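Local coordinates for protein malonate decarboxylase subunit alpha (Acinetobacter baumannii ATCC 17978, PDB 6MPR) that probably transfers the acyl carrier protein from acetate to malonate, forming the malonyl thioester that is then decarboxylated, at residues Q36-G40 and V41-T45; E201-D205 and V206-P210; D213-A216 and S217-D220. All blocks are in the same frame, centred on the assembly; numbering follows the deposited sequence.

Interaction 1 (Q36-G40 and V41-T45); sequences QYTDG and VVIPT
Val-41 and Gly-40 are the two central residues of a type II' beta turn that runs from Asp-39 to Val-42 and reverses the chain. Gly-40 takes the first of these places, with phi 66° and psi -122°, a positive phi that glycine adopts readily, as the first central place of a type II' turn requires. At Val-41 the CA-CB bond leads away from the turn.

Val-42 closes the turn. Its backbone pairs twice with Asp-39, Asp-39 N to Val-42 O at 2.9 Å and Val-42 N to Asp-39 O at 3.1 Å, making a single antiparallel hydrogen-bonded pair. Thr-38 braces the bend: at chi1 69° its hydroxyl lies between the backbone N and the carbonyl carbon, from where Thr-38 OG1 donates to Gly-40 O over 2.8 Å. A threonine serves twice here, since its methyl remains available for packing. That methyl meets Ile-43, whose CG1 lies 3.6 Å from Thr-38 CG2, the two branched side chains crossing obliquely.

Pro-44 comes where the next hydrogen-bonded pair, with Tyr-37, would have fallen. It has no N-H to give, and its CD instead sits 3.2 Å from Tyr-37 O and 4.0 Å from Thr-38 CA, consistent with the pairing ending after one bridge.

The turn thus carries the chain from helix 22-34 into strand 42-43, an outermost strand of the large parallel sheet. Val-41 and Ile-43 share backbone hydrogen bonds with Val-222 of the adjoining strand 221-224. Val-42 packs on Val-222, Ile-43 on Tyr-221 and Val-223, and both Ile-43 and Tyr-37 lie against helix 48-55.

Interaction 2 (E201-D205 and V206-P210); sequences ELVDD and VSELP
Asp-205 OD2 accepts two bonds from Ser-207, the shorter from Ser-207 OG at 2.6 Å along the anti lone pair. The second, from Ser-207 N at 3.0 Å, reaches OD2 from well above the carboxylate plane and closes an Asx turn. Serine suits this place because, at chi1 63°, its hydroxyl folds back over its own backbone toward the acid that its amide already binds. Main chain adds to the grip: Glu-208 N donates to Asp-205 O at 3.0 Å, at the start of the 3-10 segment 206-208. A water then joins the two halves, accepting from Asp-205 N and donating to Glu-208 OE1 at 2.8 Å.

Next to these bonds lies Val-203, against which Glu-208 is laid, with OE1 3.4 Å from Val-203 CG1; on the other branch Val-203 CG2 meets Leu-209 CD2 at 3.8 Å. Both Val-203 and Leu-209 are buried and rest on Met-165 of strand 165-166.

Glu-201 and Asp-204 have carboxylates near that of Glu-208 but not touching it, and Asp-204 OD1 has its salt bridge to Arg-168. With two donors on one oxygen, Asp-205 is probably ionised; exposure and the bridging water would favour a charged Glu-208 despite these like charges.

Interaction 3 (D213-A216 and S217-D220); sequences DIPA and SWVD
The indole of Trp-218 is turned to face Pro-215 by a chi1 of -60°, which sets CG beside the backbone N, and a chi2 of 15°. A matching torsion in Ile-214 (chi1 -55°) sends its CG2 anti to the backbone N, toward Trp-218 and Val-219.

The result is a CH-pi contact: Pro-215 CD stands almost straight above the five-membered ring of Trp-218, 3.8 Å from its centroid. Proline is apt, its rigid ring presenting polarised C-H groups to the aromatic electrons. The Ile-214 side chain crosses those of Trp-218 and Val-219 at about a right angle, its CG2 3.9 Å from Trp-218 CB and 3.7 Å from Val-219 CG2. Two backbone bonds from residue i+3 to i, Trp-218 N to Pro-215 O at 2.9 Å and Val-219 N to Ala-216 O at 3.1 Å, make a short 3-10 turn.

This turn leads into strand 221-224. Ahead of it, Asp-213 and Ile-214 both face Ile-172 of strand 172-173 in a classic beta bulge. Trp-218 packs on helix 181-189 and meets Phe-190 edge-to-face, Val-219 rests on Val-197 of strand 194-199, and Asp-220 forms salt bridges to Lys-27 and to Arg-342 of the second subunit.

All three are local turns: interactions 1 and 3 adjoin the edge pair of the parallel sheet, strands 42-43 and 221-224, while interaction 2 follows a strand of a small mixed sheet. Interaction 3 is the buried one: apolar and aromatic, it also reaches the second subunit. Neither interaction 1 nor 2 touches another chain. Interaction 2 is the more exposed, five of its seven touching residues at the surface, and depends on carboxylates, a hydroxyl and water beside apolar packing; interaction 1 relies mainly on backbone bonds and a glycine. Interactions 1 and 3 touch where Val-41 CG1 nears Asp-220 O; Val-42 packs on Leu-202 of interaction 2. Interactions 2 and 3 are near neighbours in sequence.

Interaction 1 (Q36-G40 and V41-T45)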
# COMPACT_ATOMS: atom_id res chain seq x y z
N GLN A 36 15.37 27.14 -24.44
CA GLN A 36 16.11 28.35 -24.76
C GLN A 36 16.64 29.05 -23.51
O GLN A 36 17.57 29.86 -23.62
CB GLN A 36 15.24 29.32 -25.55
CG GLN A 36 14.23 30.05 -24.70
CD GLN A 36 13.32 30.95 -25.52
OE1 GLN A 36 13.75 31.97 -26.05
NE2 GLN A 36 12.04 30.56 -25.63
N TYR A 37 16.06 28.77 -22.34
CA TYR A 37 16.49 29.39 -21.09
C TYR A 37 17.40 28.51 -20.25
O TYR A 37 17.97 29.00 -19.27
CB TYR A 37 15.28 29.78 -20.24
CG TYR A 37 14.29 30.66 -20.96
CD1 TYR A 37 14.62 31.96 -21.30
CD2 TYR A 37 13.03 30.18 -21.28
CE1 TYR A 37 13.72 32.77 -21.96
CE2 TYR A 37 12.11 30.99 -21.95
CZ TYR A 37 12.47 32.28 -22.28
OH TYR A 37 11.58 33.11 -22.93
N THR A 38 17.57 27.24 -20.60
CA THR A 38 18.33 26.32 -19.78
C THR A 38 19.63 25.94 -20.46
O THR A 38 19.85 26.17 -21.66
CB THR A 38 17.52 25.06 -19.47
OG1 THR A 38 17.36 24.31 -20.68
CG2 THR A 38 16.16 25.41 -18.88
N ASP A 39 20.51 25.35 -19.66
CA ASP A 39 21.72 24.70 -20.15
C ASP A 39 21.45 23.20 -20.06
O ASP A 39 21.81 22.53 -19.09
CB ASP A 39 22.94 25.15 -19.35
CG ASP A 39 23.11 26.65 -19.36
OD1 ASP A 39 23.14 27.24 -20.47
OD2 ASP A 39 23.20 27.26 -18.28
N GLY A 40 20.78 22.69 -21.08
CA GLY A 40 20.32 21.32 -21.06
C GLY A 40 19.26 21.11 -19.99
O GLY A 40 18.23 21.79 -19.97
N VAL A 41 19.54 20.18 -19.07
CA VAL A 41 18.63 19.90 -17.97
C VAL A 41 18.66 21.00 -16.91
O VAL A 41 17.70 21.15 -16.15
CB VAL A 41 19.00 18.52 -17.37
CG1 VAL A 41 18.10 18.16 -16.22
CG2 VAL A 41 18.96 17.43 -18.44
N VAL A 42 19.72 21.80 -16.85
CA VAL A 42 19.95 22.70 -15.73
C VAL A 42 19.30 24.06 -16.01
O VAL A 42 19.70 24.77 -16.93
CB VAL A 42 21.45 22.87 -15.45
CG1 VAL A 42 21.66 23.74 -14.22
CG2 VAL A 42 22.12 21.51 -15.26
N ILE A 43 18.32 24.41 -15.19
CA ILE A 43 17.74 25.76 -15.21
C ILE A 43 18.61 26.68 -14.37
O ILE A 43 18.87 26.37 -13.20
CB ILE A 43 16.32 25.74 -14.64
CG1 ILE A 43 15.41 24.78 -15.39
CG2 ILE A 43 15.75 27.17 -14.61
CD1 ILE A 43 14.14 24.49 -14.59
N PRO A 44 19.07 27.81 -14.90
CA PRO A 44 19.76 28.80 -14.06
C PRO A 44 18.84 29.25 -12.94
O PRO A 44 17.65 29.47 -13.14
CB PRO A 44 20.08 29.94 -15.03
CG PRO A 44 20.04 29.30 -16.37
CD PRO A 44 19.00 28.24 -16.31
N THR A 45 19.41 29.35 -11.73
CA THR A 45 18.60 29.68 -10.55
C THR A 45 17.81 30.95 -10.77
O THR A 45 16.62 31.03 -10.41
CB THR A 45 19.52 29.80 -9.34
OG1 THR A 45 20.23 28.57 -9.19
CG2 THR A 45 18.72 30.08 -8.06

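Interaction 2 (E201-D205 and V206-P210)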
# COMPACT_ATOMS: atom_id res chain seq x y z
N GLU A 201 22.89 21.17 -4.43
CA GLU A 201 24.18 21.22 -5.10
C GLU A 201 24.09 20.58 -6.48
O GLU A 201 23.40 19.56 -6.66
CB GLU A 201 25.24 20.44 -4.32
CG GLU A 201 25.86 21.13 -3.16
CD GLU A 201 26.91 20.23 -2.55
OE1 GLU A 201 26.54 19.30 -1.81
OE2 GLU A 201 28.10 20.42 -2.87
N LEU A 202 24.83 21.13 -7.44
CA LEU A 202 24.97 20.55 -8.77
C LEU A 202 26.39 20.04 -8.95
O LEU A 202 27.35 20.76 -8.67
CB LEU A 202 24.65 21.58 -9.85
CG LEU A 202 24.71 21.14 -11.31
CD1 LEU A 202 23.55 20.23 -11.64
CD2 LEU A 202 24.72 22.36 -12.23
N VAL A 203 26.53 18.80 -9.43
CA VAL A 203 27.82 18.24 -9.83
C VAL A 203 27.77 17.93 -11.33
O VAL A 203 26.72 17.97 -11.97
CB VAL A 203 28.20 16.98 -9.02
CG1 VAL A 203 28.29 17.31 -7.55
CG2 VAL A 203 27.21 15.88 -9.27
N ASP A 204 28.95 17.63 -11.90
CA ASP A 204 29.02 17.38 -13.34
C ASP A 204 28.64 15.95 -13.69
O ASP A 204 27.90 15.73 -14.66
CB ASP A 204 30.41 17.69 -13.87
CG ASP A 204 30.81 19.13 -13.67
OD1 ASP A 204 29.92 20.00 -13.71
OD2 ASP A 204 32.01 19.41 -13.47
N ASP A 205 29.12 14.96 -12.94
CA ASP A 205 29.04 13.58 -13.38
C ASP A 205 28.36 12.73 -12.33
O ASP A 205 28.44 13.01 -11.13
CB ASP A 205 30.42 12.99 -13.68
CG ASP A 205 30.33 11.61 -14.31
OD1 ASP A 205 29.91 11.51 -15.48
OD2 ASP A 205 30.67 10.63 -13.62
N VAL A 206 27.70 11.66 -12.80
CA VAL A 206 26.92 10.79 -11.92
C VAL A 206 27.80 10.14 -10.86
O VAL A 206 27.34 9.85 -9.74
CB VAL A 206 26.17 9.74 -12.77
CG1 VAL A 206 27.13 8.83 -13.50
CG2 VAL A 206 25.22 8.93 -11.89
N SER A 207 29.09 9.94 -11.17
CA SER A 207 30.03 9.33 -10.25
C SER A 207 30.29 10.18 -9.01
O SER A 207 30.83 9.64 -8.03
CB SER A 207 31.33 9.01 -10.99
OG SER A 207 31.97 10.20 -11.45
N GLU A 208 29.92 11.46 -8.99
CA GLU A 208 30.09 12.21 -7.75
C GLU A 208 28.91 12.07 -6.80
O GLU A 208 29.04 12.39 -5.62
CB GLU A 208 30.33 13.71 -8.01
CG GLU A 208 30.90 14.42 -6.76
CD GLU A 208 31.38 15.85 -6.99
OE1 GLU A 208 31.46 16.29 -8.16
OE2 GLU A 208 31.69 16.52 -5.98
N LEU A 209 27.75 11.61 -7.29
CA LEU A 209 26.61 11.46 -6.40
C LEU A 209 26.87 10.32 -5.43
O LEU A 209 27.43 9.29 -5.81
CB LEU A 209 25.33 11.16 -7.18
CG LEU A 209 24.87 12.09 -8.30
CD1 LEU A 209 23.55 11.57 -8.86
CD2 LEU A 209 24.68 13.48 -7.79
N PRO A 210 26.47 10.47 -4.17
CA PRO A 210 26.57 9.33 -3.24
C PRO A 210 25.86 8.09 -3.77
O PRO A 210 26.41 6.99 -3.72
CB PRO A 210 25.94 9.90 -1.96
CG PRO A 210 26.28 11.40 -2.05
CD PRO A 210 26.06 11.71 -3.50
O HOH W 1 31.10 16.09 -10.89

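Interaction 3 (D213-A216 and S217-D220)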
# COMPACT_ATOMS: atom_id res chain seq x y z
N ASP A 213 19.11 8.09 -6.53
CA ASP A 213 17.80 7.75 -5.99
C ASP A 213 16.69 7.94 -7.01
O ASP A 213 15.69 7.20 -6.97
CB ASP A 213 17.50 8.60 -4.76
CG ASP A 213 18.34 8.21 -3.57
OD1 ASP A 213 18.21 7.06 -3.13
OD2 ASP A 213 19.11 9.04 -3.06
N ILE A 214 16.83 8.92 -7.90
CA ILE A 214 15.88 9.16 -8.98
C ILE A 214 16.70 9.17 -10.26
O ILE A 214 17.56 10.03 -10.43
CB ILE A 214 15.14 10.50 -8.83
CG1 ILE A 214 14.44 10.63 -7.47
CG2 ILE A 214 14.16 10.70 -9.99
CD1 ILE A 214 13.29 9.66 -7.28
N PRO A 215 16.47 8.24 -11.19
CA PRO A 215 17.25 8.22 -12.43
C PRO A 215 16.98 9.43 -13.32
O PRO A 215 15.88 9.98 -13.36
CB PRO A 215 16.80 6.93 -13.14
CG PRO A 215 15.98 6.16 -12.14
CD PRO A 215 15.46 7.17 -11.14
N ALA A 216 18.02 9.80 -14.08
CA ALA A 216 17.95 10.92 -15.00
C ALA A 216 16.76 10.83 -15.96
O ALA A 216 16.17 11.85 -16.32
CB ALA A 216 19.26 10.99 -15.80
N SER A 217 16.41 9.63 -16.40
CA SER A 217 15.33 9.56 -17.38
C SER A 217 13.96 9.89 -16.77
O SER A 217 13.01 10.11 -17.52
CB SER A 217 15.31 8.20 -18.05
OG SER A 217 15.01 7.18 -17.11
N TRP A 218 13.84 9.95 -15.43
CA TRP A 218 12.59 10.39 -14.82
C TRP A 218 12.48 11.90 -14.68
O TRP A 218 11.40 12.40 -14.36
CB TRP A 218 12.42 9.78 -13.41
CG TRP A 218 12.40 8.29 -13.36
CD1 TRP A 218 12.79 7.42 -14.35
CD2 TRP A 218 11.97 7.49 -12.26
NE1 TRP A 218 12.63 6.12 -13.92
CE2 TRP A 218 12.13 6.14 -12.64
CE3 TRP A 218 11.47 7.77 -10.99
CZ2 TRP A 218 11.82 5.08 -11.79
CZ3 TRP A 218 11.14 6.72 -10.15
CH2 TRP A 218 11.32 5.39 -10.56
N VAL A 219 13.57 12.64 -14.92
CA VAL A 219 13.67 14.05 -14.58
C VAL A 219 13.76 14.87 -15.86
O VAL A 219 14.55 14.54 -16.75
CB VAL A 219 14.89 14.30 -13.67
CG1 VAL A 219 15.08 15.79 -13.40
CG2 VAL A 219 14.77 13.51 -12.36
N ASP A 220 12.98 15.94 -15.96
CA ASP A 220 13.15 16.81 -17.12
C ASP A 220 14.10 17.98 -16.85
O ASP A 220 14.90 18.33 -17.73
CB ASP A 220 11.79 17.31 -17.59
CG ASP A 220 10.90 16.16 -17.98
OD1 ASP A 220 11.22 15.48 -18.98
OD2 ASP A 220 9.92 15.91 -17.25